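Local atomic coordinates of sulfate transporter 4.1, chloroplastic (Arabidopsis thaliana, PDB entry 7LHV), a protein that carries sulfate across the membrane together with protons and may help regulate sulfate assimilation. Residues 120-125 against 173-178; 283-288 against 394-399; 319-324 against 380-385; 499-504 against 542-547; 531-536 against 572-577. One frame throughout, in Å; residues are numbered along the deposited sequence.

Contact 1: 120-125 against 173-178; sequences AGLPPI and LHIELA
His174, at the start of helix 173-194, receives Leu122 of the loop 120-125 mainly on its backbone: Leu122 CD2 lies 3.7 Å from His174 O and also reaches His174 CB at 4.1 Å. That carbonyl already accepts the backbone bond from Ala178 N, so the methyl packs beside an oxygen with a partner inside the helix. The imidazole has a weak hydrogen bond of its own, from NE2 to Ala167 O. Ile175 follows, its CG1 4.4 Å from Leu122 CD2. An extended chi2 of 158° carries its end past the leucine, and Ile175 CD1 meets Pro123 CG at 4.3 Å. A turn on from His174, Ala178 offers a bare methyl, its CB 3.8 Å from Leu122 CD1. CD2 of Leu122 thus rests over His174, Ile175 and Ala178, with CD1 on Ala178, placed there by a chi1 of -48° that sets CG beside the backbone N. Helix 91-119 ends just before in a Schellman motif at Gly121, whose positive phi of 94° would bring a side chain against the carbonyl O of Ala120. Around this apolar contact, Leu163 of helix 153-166 touches both Leu122 and His174, Pro124 packs back on Met114 and Lys118 of helix 91-119, and the chain runs straight on into helix 125-141, within the transmembrane domain of this SulP transporter.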
# COMPACT_ATOMS: atom_id res chain seq x y z
N ALA A 120 16.21 -27.46 4.34
CA ALA A 120 15.16 -27.25 3.35
C ALA A 120 14.38 -28.52 3.04
O ALA A 120 13.37 -28.44 2.33
CB ALA A 120 15.76 -26.69 2.06
N GLY A 121 14.81 -29.67 3.54
CA GLY A 121 14.17 -30.93 3.24
C GLY A 121 14.78 -31.69 2.09
O GLY A 121 14.42 -32.86 1.87
N LEU A 122 15.68 -31.08 1.33
CA LEU A 122 16.38 -31.75 0.26
C LEU A 122 17.54 -32.57 0.81
O LEU A 122 18.02 -32.32 1.92
CB LEU A 122 16.89 -30.73 -0.75
CG LEU A 122 15.87 -29.68 -1.21
CD1 LEU A 122 16.56 -28.58 -1.98
CD2 LEU A 122 14.80 -30.33 -2.05
N PRO A 123 18.01 -33.56 0.06
CA PRO A 123 19.23 -34.26 0.47
C PRO A 123 20.41 -33.31 0.49
O PRO A 123 20.42 -32.30 -0.24
CB PRO A 123 19.39 -35.35 -0.61
CG PRO A 123 18.48 -34.96 -1.72
CD PRO A 123 17.36 -34.21 -1.09
N PRO A 124 21.41 -33.59 1.32
CA PRO A 124 22.48 -32.60 1.53
C PRO A 124 23.23 -32.19 0.27
O PRO A 124 23.65 -31.03 0.17
CB PRO A 124 23.42 -33.30 2.52
CG PRO A 124 22.58 -34.35 3.17
CD PRO A 124 21.61 -34.80 2.13
N ILE A 125 23.39 -33.10 -0.69
CA ILE A 125 24.20 -32.80 -1.87
C ILE A 125 23.64 -31.59 -2.62
O ILE A 125 24.41 -30.81 -3.20
CB ILE A 125 24.29 -34.04 -2.78
CG1 ILE A 125 25.24 -33.78 -3.95
CG2 ILE A 125 22.92 -34.46 -3.28
CD1 ILE A 125 26.66 -33.50 -3.53
N LEU A 173 9.69 -35.35 -5.92
CA LEU A 173 9.01 -34.12 -6.32
C LEU A 173 9.57 -32.92 -5.57
O LEU A 173 9.49 -31.79 -6.07
CB LEU A 173 7.51 -34.24 -6.08
CG LEU A 173 6.63 -33.14 -6.67
CD1 LEU A 173 6.80 -33.08 -8.18
CD2 LEU A 173 5.18 -33.35 -6.29
N HIS A 174 10.15 -33.13 -4.39
CA HIS A 174 10.77 -32.04 -3.65
C HIS A 174 11.90 -31.40 -4.45
O HIS A 174 12.02 -30.17 -4.51
CB HIS A 174 11.31 -32.53 -2.31
CG HIS A 174 10.30 -32.52 -1.21
ND1 HIS A 174 10.31 -31.57 -0.20
CD2 HIS A 174 9.26 -33.33 -0.94
CE1 HIS A 174 9.32 -31.80 0.63
NE2 HIS A 174 8.66 -32.87 0.21
N ILE A 175 12.74 -32.23 -5.07
CA ILE A 175 13.89 -31.72 -5.81
C ILE A 175 13.44 -30.89 -7.01
O ILE A 175 13.92 -29.78 -7.24
CB ILE A 175 14.80 -32.88 -6.24
CG1 ILE A 175 15.47 -33.50 -5.01
CG2 ILE A 175 15.82 -32.41 -7.25
CD1 ILE A 175 15.95 -34.92 -5.23
N GLU A 176 12.51 -31.44 -7.79
CA GLU A 176 12.02 -30.72 -8.96
C GLU A 176 11.30 -29.44 -8.56
O GLU A 176 11.43 -28.42 -9.23
CB GLU A 176 11.09 -31.62 -9.78
CG GLU A 176 11.76 -32.87 -10.33
CD GLU A 176 10.83 -33.71 -11.17
OE1 GLU A 176 9.66 -33.30 -11.35
OE2 GLU A 176 11.26 -34.78 -11.65
N LEU A 177 10.54 -29.49 -7.47
CA LEU A 177 9.86 -28.29 -6.99
C LEU A 177 10.86 -27.23 -6.55
O LEU A 177 10.66 -26.04 -6.83
CB LEU A 177 8.91 -28.65 -5.85
CG LEU A 177 7.55 -29.21 -6.28
CD1 LEU A 177 6.80 -29.73 -5.07
CD2 LEU A 177 6.75 -28.15 -7.00
N ALA A 178 11.93 -27.63 -5.87
CA ALA A 178 12.95 -26.66 -5.46
C ALA A 178 13.65 -26.04 -6.66
O ALA A 178 13.90 -24.83 -6.68
CB ALA A 178 13.96 -27.32 -4.52

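Contact 2: 283-288 against 394-399; sequences FLRAAA and SAVNNE
Arg285 and Val396 pass in opposite directions where helices 284-300 and 391-399 meet in the SLC26 transmembrane domain; their short segments run roughly antiparallel, at 142°, with axes 10.8 Å apart. Helix 391-399 is short and follows the small strand 388-389, consistent with the half-helix that enters the anion site in SLC26 relatives. The guanidinium lays one face over Val396, whose CG2 is 3.8 Å from Arg285 NH2 and offset toward the rim, while Ala395 CB sits at the guanidinium edge. The chain of Arg285 reaches out extended and bends at chi3 (55°), which swings the head across to the second helix. The side chains of Arg285 and Glu399 cross at about a right angle, though their guanidinium and carboxylate planes are only 28° apart. Arg285 NH1 and Glu399 OE2 form a salt bridge of 3.2 Å; OE2 stands off the guanidinium plane, so the pairing is electrostatic rather than a directed hydrogen bond. A leucine at Arg285 would probably leave the Glu399 carboxylate without its positive partner across the helices and uncover CG2 of Val396. Ala286, the next residue, also touches Thr104 of helix 91-119. The other valine methyl, CG1, faces this alanine, 4.1 Å from Ala286 CB.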
# COMPACT_ATOMS: atom_id res chain seq x y z
N PHE A 283 39.52 -16.02 12.37
CA PHE A 283 39.25 -17.04 11.36
C PHE A 283 38.46 -18.21 11.92
O PHE A 283 37.89 -18.98 11.14
CB PHE A 283 40.57 -17.54 10.76
CG PHE A 283 41.25 -16.53 9.89
CD1 PHE A 283 40.80 -16.28 8.60
CD2 PHE A 283 42.35 -15.82 10.35
CE1 PHE A 283 41.43 -15.35 7.80
CE2 PHE A 283 42.98 -14.89 9.56
CZ PHE A 283 42.52 -14.65 8.28
N LEU A 284 38.41 -18.36 13.25
CA LEU A 284 37.69 -19.47 13.85
C LEU A 284 36.22 -19.48 13.45
O LEU A 284 35.63 -20.55 13.29
CB LEU A 284 37.82 -19.43 15.37
CG LEU A 284 39.23 -19.63 15.92
CD1 LEU A 284 39.23 -19.56 17.44
CD2 LEU A 284 39.80 -20.96 15.45
N ARG A 285 35.63 -18.29 13.26
CA ARG A 285 34.24 -18.22 12.82
C ARG A 285 34.03 -18.99 11.52
O ARG A 285 33.00 -19.64 11.33
CB ARG A 285 33.82 -16.77 12.63
CG ARG A 285 33.47 -16.04 13.91
CD ARG A 285 33.03 -14.62 13.60
NE ARG A 285 31.92 -14.61 12.65
CZ ARG A 285 31.66 -13.61 11.82
NH1 ARG A 285 32.41 -12.53 11.78
NH2 ARG A 285 30.61 -13.71 11.00
N ALA A 286 35.01 -18.93 10.62
CA ALA A 286 34.92 -19.70 9.39
C ALA A 286 35.24 -21.17 9.61
O ALA A 286 34.69 -22.03 8.90
CB ALA A 286 35.86 -19.12 8.34
N ALA A 287 36.11 -21.48 10.56
CA ALA A 287 36.50 -22.86 10.81
C ALA A 287 35.56 -23.57 11.78
O ALA A 287 35.68 -24.79 11.95
CB ALA A 287 37.93 -22.93 11.34
N ALA A 288 34.64 -22.85 12.41
CA ALA A 288 33.74 -23.48 13.37
C ALA A 288 32.83 -24.53 12.74
O ALA A 288 32.77 -25.66 13.26
CB ALA A 288 32.93 -22.41 14.11
N SER A 394 29.17 -13.26 3.68
CA SER A 394 29.61 -11.98 3.12
C SER A 394 30.46 -11.22 4.13
O SER A 394 31.47 -10.61 3.76
CB SER A 394 28.41 -11.14 2.70
OG SER A 394 27.58 -11.85 1.80
N ALA A 395 30.07 -11.24 5.40
CA ALA A 395 30.91 -10.63 6.42
C ALA A 395 32.28 -11.29 6.45
O ALA A 395 33.31 -10.62 6.27
CB ALA A 395 30.24 -10.73 7.79
N VAL A 396 32.31 -12.62 6.58
CA VAL A 396 33.58 -13.35 6.67
C VAL A 396 34.45 -13.02 5.46
O VAL A 396 35.68 -12.90 5.58
CB VAL A 396 33.32 -14.86 6.80
CG1 VAL A 396 34.59 -15.64 6.54
CG2 VAL A 396 32.77 -15.17 8.18
N ASN A 397 33.84 -12.87 4.29
CA ASN A 397 34.56 -12.37 3.13
C ASN A 397 35.07 -10.95 3.36
O ASN A 397 36.16 -10.59 2.91
CB ASN A 397 33.64 -12.41 1.90
CG ASN A 397 34.39 -12.69 0.63
OD1 ASN A 397 35.46 -13.30 0.64
ND2 ASN A 397 33.84 -12.24 -0.49
N ASN A 398 34.29 -10.13 4.06
CA ASN A 398 34.66 -8.73 4.25
C ASN A 398 35.90 -8.58 5.12
O ASN A 398 36.84 -7.89 4.74
CB ASN A 398 33.48 -7.94 4.84
CG ASN A 398 33.65 -6.45 4.69
OD1 ASN A 398 33.84 -5.95 3.58
ND2 ASN A 398 33.59 -5.73 5.80
N GLU A 399 35.93 -9.22 6.30
CA GLU A 399 37.16 -9.07 7.07
C GLU A 399 38.29 -9.97 6.58
O GLU A 399 39.40 -9.86 7.10
CB GLU A 399 37.00 -9.29 8.59
CG GLU A 399 36.70 -10.69 9.08
CD GLU A 399 35.24 -11.03 9.06
OE1 GLU A 399 34.49 -10.30 8.40
OE2 GLU A 399 34.85 -12.01 9.72

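Contact 3: 319-324 against 380-385; sequences PTFSFP and SLFSAY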
# COMPACT_ATOMS: atom_id res chain seq x y z
N PRO A 319 26.86 -31.46 -11.20
CA PRO A 319 25.49 -31.55 -11.73
C PRO A 319 25.47 -31.40 -13.24
O PRO A 319 26.32 -30.74 -13.83
CB PRO A 319 24.76 -30.40 -11.04
CG PRO A 319 25.84 -29.45 -10.65
CD PRO A 319 27.03 -30.29 -10.33
N THR A 320 24.47 -32.02 -13.86
CA THR A 320 24.30 -31.99 -15.30
C THR A 320 23.15 -31.08 -15.69
O THR A 320 22.24 -30.81 -14.90
CB THR A 320 24.06 -33.40 -15.85
OG1 THR A 320 22.90 -33.97 -15.22
CG2 THR A 320 25.26 -34.29 -15.59
N PHE A 321 23.19 -30.60 -16.93
CA PHE A 321 22.16 -29.71 -17.44
C PHE A 321 20.84 -30.45 -17.56
O PHE A 321 20.78 -31.57 -18.10
CB PHE A 321 22.57 -29.13 -18.79
CG PHE A 321 21.66 -28.05 -19.29
CD1 PHE A 321 21.90 -26.73 -18.97
CD2 PHE A 321 20.57 -28.35 -20.08
CE1 PHE A 321 21.07 -25.73 -19.42
CE2 PHE A 321 19.73 -27.36 -20.54
CZ PHE A 321 19.98 -26.04 -20.21
N SER A 322 19.76 -29.83 -17.08
CA SER A 322 18.43 -30.43 -17.17
C SER A 322 17.40 -29.33 -16.96
O SER A 322 17.41 -28.67 -15.92
CB SER A 322 18.25 -31.54 -16.13
OG SER A 322 19.03 -32.67 -16.45
N PHE A 323 16.52 -29.15 -17.93
CA PHE A 323 15.41 -28.22 -17.77
C PHE A 323 14.44 -28.75 -16.72
O PHE A 323 14.31 -29.97 -16.55
CB PHE A 323 14.68 -28.01 -19.09
CG PHE A 323 15.21 -26.87 -19.91
CD1 PHE A 323 14.73 -25.59 -19.73
CD2 PHE A 323 16.18 -27.09 -20.88
CE1 PHE A 323 15.20 -24.54 -20.49
CE2 PHE A 323 16.66 -26.04 -21.64
CZ PHE A 323 16.17 -24.77 -21.44
N PRO A 324 13.75 -27.87 -16.00
CA PRO A 324 12.73 -28.34 -15.06
C PRO A 324 11.59 -29.05 -15.78
O PRO A 324 11.24 -28.71 -16.91
CB PRO A 324 12.24 -27.04 -14.40
CG PRO A 324 13.37 -26.08 -14.58
CD PRO A 324 13.98 -26.42 -15.90
N SER A 380 19.23 -23.03 -11.51
CA SER A 380 18.09 -23.90 -11.78
C SER A 380 18.35 -24.79 -12.98
O SER A 380 18.02 -25.98 -12.97
CB SER A 380 16.84 -23.05 -12.02
OG SER A 380 16.76 -22.02 -11.06
N LEU A 381 18.96 -24.23 -14.03
CA LEU A 381 19.35 -25.06 -15.16
C LEU A 381 20.37 -26.12 -14.79
O LEU A 381 20.47 -27.13 -15.50
CB LEU A 381 19.90 -24.20 -16.29
CG LEU A 381 18.92 -23.25 -16.98
CD1 LEU A 381 19.52 -22.72 -18.26
CD2 LEU A 381 17.61 -23.96 -17.25
N PHE A 382 21.11 -25.94 -13.70
CA PHE A 382 22.09 -26.93 -13.26
C PHE A 382 21.74 -27.50 -11.89
O PHE A 382 22.62 -27.71 -11.05
CB PHE A 382 23.49 -26.34 -13.27
CG PHE A 382 24.15 -26.36 -14.61
CD1 PHE A 382 24.88 -27.46 -15.02
CD2 PHE A 382 24.02 -25.29 -15.48
CE1 PHE A 382 25.48 -27.49 -16.26
CE2 PHE A 382 24.62 -25.31 -16.72
CZ PHE A 382 25.35 -26.41 -17.11
N SER A 383 20.46 -27.75 -11.65
CA SER A 383 19.98 -28.47 -10.47
C SER A 383 20.39 -27.78 -9.16
O SER A 383 21.10 -28.35 -8.33
CB SER A 383 20.45 -29.92 -10.49
OG SER A 383 20.19 -30.53 -11.74
N ALA A 384 19.91 -26.56 -8.98
CA ALA A 384 20.15 -25.81 -7.75
C ALA A 384 18.86 -25.16 -7.28
O ALA A 384 17.96 -24.86 -8.08
CB ALA A 384 21.22 -24.74 -7.95
N TYR A 385 18.77 -24.94 -5.98
CA TYR A 385 17.62 -24.29 -5.35
C TYR A 385 18.01 -22.88 -4.91
O TYR A 385 19.20 -22.57 -4.81
CB TYR A 385 17.11 -25.14 -4.18
CG TYR A 385 17.76 -24.94 -2.83
CD1 TYR A 385 18.89 -25.66 -2.46
CD2 TYR A 385 17.22 -24.06 -1.91
CE1 TYR A 385 19.47 -25.49 -1.22
CE2 TYR A 385 17.80 -23.88 -0.67
CZ TYR A 385 18.92 -24.60 -0.33
OH TYR A 385 19.50 -24.42 0.90
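The ring of Phe321 drives its edge against the face of Phe382, an edge-to-face (T-shaped) pair with centroids 5.6 Å apart and planes at 79°. CD1 of Phe321 is the bump, 3.8 Å from Phe382 CE2. Next to it, CE1 of the Phe321 ring is 3.6 Å from Leu381 CD1, ring and leucine lying side by side and pointing the same way; chi1 of -171° turns the ring from the backbone into this notch between the two residues. The second leucine branch serves the next ring: Leu381 CD2 sits over one face of Phe323, toward the rim, 4.1 Å from Phe323 CE1. Helix 365-381 ends here, Phe382 being the first residue to leave helical angles, and the carbonyl of Leu381 receives the extended loop that leads to helix 330-358 in the transmembrane domain: Ser322 N gives Leu381 O a straight hydrogen bond of 3.2 Å. Pro319 nests its CB against the carbonyl oxygen of Phe382, at 3.4 Å, and its ring also touches Tyr129 and Phe132 of helix 125-141. A serine in place of Phe382 would probably open a gap and leave Phe321 less restrained, its edge having lost the face it abuts.

Contact 4: 499-504 against 542-547; sequences PHIAVL and ISYIKD
Pro499 and Tyr544 slide past one another in opposite directions, the pyrrolidine moving along the flank of the phenol ring. This apolar packing is the main interaction: Pro499 CD comes 3.4 Å from Tyr544 CD2, and Pro499 CG lies 3.7 Å from the same carbon. The ring is thrown out toward the proline because chi1 of -180° puts CG opposite the backbone N. A second apolar group forms round Ile545, whose CG1 touches two residues of the other segment, Pro499 CG at 4.1 Å and Ile501 CD1, also at 4.1 Å. Ile501 reaches across with a nearly straight chain (chi2 174°), and its CD1 comes 4.2 Å from Tyr544 CE2 as well, so this one methyl sits between the tyrosine and the isoleucine of the helix. Polar groups contribute little across the segments. The carbonyl oxygen of Pro499 approaches the tyrosine ring obliquely beside CE2, whereas the hydroxyl turns along its own helix to a hydrogen bond with NH1 of Arg548, which holds the far end of the ring. His500 touches Thr580 of the second subunit, placing this sheet edge near the dimer interface. The packing fits helix 542-560 of the STAS domain against its sheet. Strand 501-504 is an outer strand within the chain, antiparallel to strand 527-533; Ile501 also packs on Val531 and Ile545 on Ile533 of that neighbour, so the helix packs across both strands.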
# COMPACT_ATOMS: atom_id res chain seq x y z
N PRO A 499 -0.43 15.22 6.18
CA PRO A 499 0.66 16.17 5.98
C PRO A 499 0.63 17.28 7.03
O PRO A 499 -0.41 17.58 7.62
CB PRO A 499 0.40 16.73 4.58
CG PRO A 499 -1.06 16.62 4.42
CD PRO A 499 -1.46 15.36 5.13
N HIS A 500 1.79 17.87 7.25
CA HIS A 500 1.92 18.96 8.21
C HIS A 500 1.50 20.27 7.56
O HIS A 500 1.96 20.60 6.46
CB HIS A 500 3.35 19.05 8.73
CG HIS A 500 3.52 20.03 9.85
ND1 HIS A 500 4.20 21.22 9.71
CD2 HIS A 500 3.09 19.99 11.14
CE1 HIS A 500 4.19 21.87 10.86
NE2 HIS A 500 3.52 21.15 11.74
N ILE A 501 0.62 21.00 8.23
CA ILE A 501 0.14 22.30 7.77
C ILE A 501 0.42 23.32 8.86
O ILE A 501 0.05 23.11 10.02
CB ILE A 501 -1.36 22.24 7.42
CG1 ILE A 501 -1.57 21.50 6.10
CG2 ILE A 501 -1.95 23.63 7.36
CD1 ILE A 501 -3.02 21.28 5.76
N ALA A 502 1.06 24.42 8.48
CA ALA A 502 1.54 25.41 9.44
C ALA A 502 0.77 26.71 9.31
O ALA A 502 0.57 27.22 8.20
CB ALA A 502 3.03 25.67 9.24
N VAL A 503 0.34 27.25 10.45
CA VAL A 503 -0.31 28.55 10.50
C VAL A 503 0.78 29.58 10.79
O VAL A 503 1.28 29.67 11.91
CB VAL A 503 -1.43 28.59 11.55
CG1 VAL A 503 -2.01 29.99 11.65
CG2 VAL A 503 -2.51 27.59 11.20
N LEU A 504 1.14 30.35 9.78
CA LEU A 504 2.26 31.28 9.90
C LEU A 504 1.85 32.54 10.64
O LEU A 504 0.70 32.98 10.60
CB LEU A 504 2.80 31.65 8.52
CG LEU A 504 3.69 30.63 7.83
CD1 LEU A 504 2.88 29.47 7.37
CD2 LEU A 504 4.38 31.28 6.64
N ILE A 542 -4.99 14.96 -0.28
CA ILE A 542 -5.88 16.05 -0.63
C ILE A 542 -7.07 16.13 0.32
O ILE A 542 -7.58 17.22 0.59
CB ILE A 542 -6.32 15.94 -2.10
CG1 ILE A 542 -6.97 17.25 -2.54
CG2 ILE A 542 -7.27 14.77 -2.29
CD1 ILE A 542 -6.16 18.47 -2.20
N SER A 543 -7.53 14.99 0.84
CA SER A 543 -8.68 15.01 1.75
C SER A 543 -8.34 15.70 3.06
O SER A 543 -9.13 16.50 3.57
CB SER A 543 -9.16 13.58 2.01
OG SER A 543 -9.55 12.96 0.80
N TYR A 544 -7.16 15.41 3.63
CA TYR A 544 -6.76 16.06 4.87
C TYR A 544 -6.61 17.56 4.67
O TYR A 544 -7.01 18.35 5.53
CB TYR A 544 -5.45 15.45 5.38
CG TYR A 544 -4.94 16.05 6.66
CD1 TYR A 544 -5.38 15.59 7.90
CD2 TYR A 544 -4.02 17.09 6.65
CE1 TYR A 544 -4.92 16.15 9.07
CE2 TYR A 544 -3.55 17.64 7.82
CZ TYR A 544 -4.00 17.17 9.02
OH TYR A 544 -3.53 17.73 10.19
N ILE A 545 -6.02 17.97 3.55
CA ILE A 545 -5.86 19.40 3.28
C ILE A 545 -7.21 20.07 3.11
O ILE A 545 -7.43 21.19 3.58
CB ILE A 545 -4.95 19.60 2.05
CG1 ILE A 545 -3.54 19.10 2.36
CG2 ILE A 545 -4.91 21.07 1.66
CD1 ILE A 545 -2.71 18.83 1.13
N LYS A 546 -8.14 19.39 2.43
CA LYS A 546 -9.49 19.93 2.28
C LYS A 546 -10.16 20.12 3.64
O LYS A 546 -10.78 21.16 3.89
CB LYS A 546 -10.33 19.03 1.39
CG LYS A 546 -10.25 19.37 -0.08
CD LYS A 546 -11.40 18.76 -0.87
CE LYS A 546 -11.34 17.25 -0.86
NZ LYS A 546 -11.87 16.67 -2.12
N ASP A 547 -10.03 19.13 4.53
CA ASP A 547 -10.62 19.26 5.86
C ASP A 547 -9.99 20.40 6.65
O ASP A 547 -10.68 21.17 7.32
CB ASP A 547 -10.48 17.94 6.62
CG ASP A 547 -11.21 16.80 5.95
OD1 ASP A 547 -11.72 17.00 4.83
OD2 ASP A 547 -11.27 15.70 6.54

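Contact 5: 531-536 against 572-577; sequences VRIDSP and VILEMS
Val531 is gripped by the backbone of the next strand at both its polar atoms: its N gives a nearly straight 2.7 Å hydrogen bond to Ile573 O, and its O accepts from Glu575 N at 2.6 Å. The two bonds embrace Leu574, the residue bridged with Val531, in the register of parallel strands, and Arg532 pairs with Glu575 one step on. CA-H...O contacts add to them, Leu574 CA to Val531 O at 3.2 Å and, one step on, Arg532 CA to Glu575 O. Beside the backbone, Ile533 CD1 meets Leu574 CD2 at 3.9 Å on the face shared with Val531. On the face of Arg532 and Glu575 only the aliphatic roots touch, Arg532 CB lying 3.6 Å from Glu575 CB. Their charged ends part company. Arg532 bends at chi3 (67°) and turns along its own strand to Asp534, two residues on, with NH2 3.3 Å from Asp534 OD2, in the guanidinium plane and on the syn side of the carboxylate. Glu575, bent at chi2, is hydrogen-bonded through OE2 to Ser607 OG. Farther out, Asp534 OD2 also takes His500 ND1, while helix 542-560 backs the apolar face through Tyr552 on Val531. That helix links the two strands, a beta-alpha-beta crossover of the STAS domain. Helix 635-643 lies on the opposite face, at Ile573 and Glu575. Chemically, then, the strands are joined by backbone bonds and apolar packing; the Arg532 charge is probably balanced mainly by Asp534, and the Glu575 carboxylate is held by a hydroxyl.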
# COMPACT_ATOMS: atom_id res chain seq x y z
N VAL A 531 -1.62 30.10 5.70
CA VAL A 531 -1.49 28.66 5.81
C VAL A 531 -0.42 28.19 4.83
O VAL A 531 -0.45 28.57 3.65
CB VAL A 531 -2.83 27.95 5.54
CG1 VAL A 531 -2.62 26.47 5.32
CG2 VAL A 531 -3.78 28.18 6.69
N ARG A 532 0.50 27.36 5.30
CA ARG A 532 1.54 26.77 4.48
C ARG A 532 1.39 25.25 4.52
O ARG A 532 1.34 24.66 5.60
CB ARG A 532 2.93 27.18 4.95
CG ARG A 532 4.07 26.73 4.08
CD ARG A 532 5.39 27.02 4.77
NE ARG A 532 5.56 26.21 5.97
CZ ARG A 532 6.23 26.60 7.04
NH1 ARG A 532 6.83 27.78 7.10
NH2 ARG A 532 6.31 25.78 8.08
N ILE A 533 1.33 24.63 3.35
CA ILE A 533 1.26 23.18 3.24
C ILE A 533 2.68 22.66 3.07
O ILE A 533 3.28 22.80 2.00
CB ILE A 533 0.37 22.75 2.07
CG1 ILE A 533 -1.07 23.24 2.29
CG2 ILE A 533 0.39 21.24 1.92
CD1 ILE A 533 -1.42 24.45 1.46
N ASP A 534 3.23 22.06 4.12
CA ASP A 534 4.61 21.62 4.11
C ASP A 534 4.78 20.27 3.41
O ASP A 534 5.39 19.36 3.97
CB ASP A 534 5.15 21.53 5.54
CG ASP A 534 5.18 22.86 6.24
OD1 ASP A 534 5.54 23.87 5.60
OD2 ASP A 534 4.83 22.92 7.44
N SER A 535 4.25 20.15 2.19
CA SER A 535 4.33 18.92 1.43
C SER A 535 3.77 19.12 0.03
O SER A 535 2.95 20.03 -0.18
CB SER A 535 3.57 17.79 2.13
OG SER A 535 2.27 18.22 2.48
N PRO A 536 4.18 18.32 -0.95
CA PRO A 536 3.48 18.33 -2.24
C PRO A 536 2.05 17.84 -2.07
O PRO A 536 1.76 16.97 -1.25
CB PRO A 536 4.30 17.37 -3.10
CG PRO A 536 5.02 16.51 -2.13
CD PRO A 536 5.31 17.38 -0.95
N VAL A 572 -7.82 34.12 3.34
CA VAL A 572 -7.00 32.94 3.61
C VAL A 572 -5.91 32.88 2.55
O VAL A 572 -6.20 32.82 1.36
CB VAL A 572 -7.83 31.64 3.60
CG1 VAL A 572 -6.91 30.44 3.60
CG2 VAL A 572 -8.75 31.60 4.80
N ILE A 573 -4.66 32.90 3.00
CA ILE A 573 -3.50 32.92 2.11
C ILE A 573 -2.79 31.58 2.22
O ILE A 573 -2.51 31.10 3.32
CB ILE A 573 -2.54 34.07 2.46
CG1 ILE A 573 -3.31 35.38 2.57
CG2 ILE A 573 -1.45 34.18 1.41
CD1 ILE A 573 -2.51 36.49 3.18
N LEU A 574 -2.51 30.96 1.07
CA LEU A 574 -1.79 29.70 1.02
C LEU A 574 -0.35 29.95 0.61
O LEU A 574 -0.09 30.53 -0.45
CB LEU A 574 -2.46 28.70 0.07
CG LEU A 574 -3.71 27.99 0.58
CD1 LEU A 574 -4.89 28.92 0.67
CD2 LEU A 574 -4.03 26.81 -0.31
N GLU A 575 0.57 29.50 1.45
CA GLU A 575 1.99 29.50 1.13
C GLU A 575 2.31 28.19 0.43
O GLU A 575 2.31 27.13 1.06
CB GLU A 575 2.83 29.65 2.39
CG GLU A 575 2.65 30.97 3.06
CD GLU A 575 3.16 32.11 2.22
OE1 GLU A 575 4.14 31.91 1.48
OE2 GLU A 575 2.55 33.19 2.28
N MET A 576 2.55 28.25 -0.88
CA MET A 576 2.82 27.04 -1.64
C MET A 576 4.29 26.92 -2.03
O MET A 576 4.62 26.19 -2.96
CB MET A 576 1.92 26.99 -2.88
CG MET A 576 0.45 26.84 -2.51
SD MET A 576 -0.70 26.85 -3.89
CE MET A 576 -0.32 25.27 -4.64
N SER A 577 5.16 27.64 -1.32
CA SER A 577 6.60 27.48 -1.56
C SER A 577 7.12 26.08 -1.27
O SER A 577 7.91 25.57 -2.08
CB SER A 577 7.37 28.55 -0.78
OG SER A 577 7.06 28.56 0.60

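How the contacts relate
Contacts 1, 2 and 3 belong to the transmembrane domain, contact 5 to the STAS domain, and contact 4 lies beside contact 5 on the same sheet. Contacts 1 and 3 are neighbours, centres 12 Å apart, and meet where Tyr385 packs on Leu122 and Ala178; the centre of contact 2 stands 27 and 29 Å from theirs. Contact 1 closes first along the chain, contact 3 is nested within the loop closed by contact 2, and contacts 4 and 5 follow with alternating segments. These last two, centres 8 Å apart, share adjacent strands 501-504 and 527-533, their centres more than 50 Å from those of the membrane contacts, consistent with membrane and STAS domains packing as distinct parts of the chain.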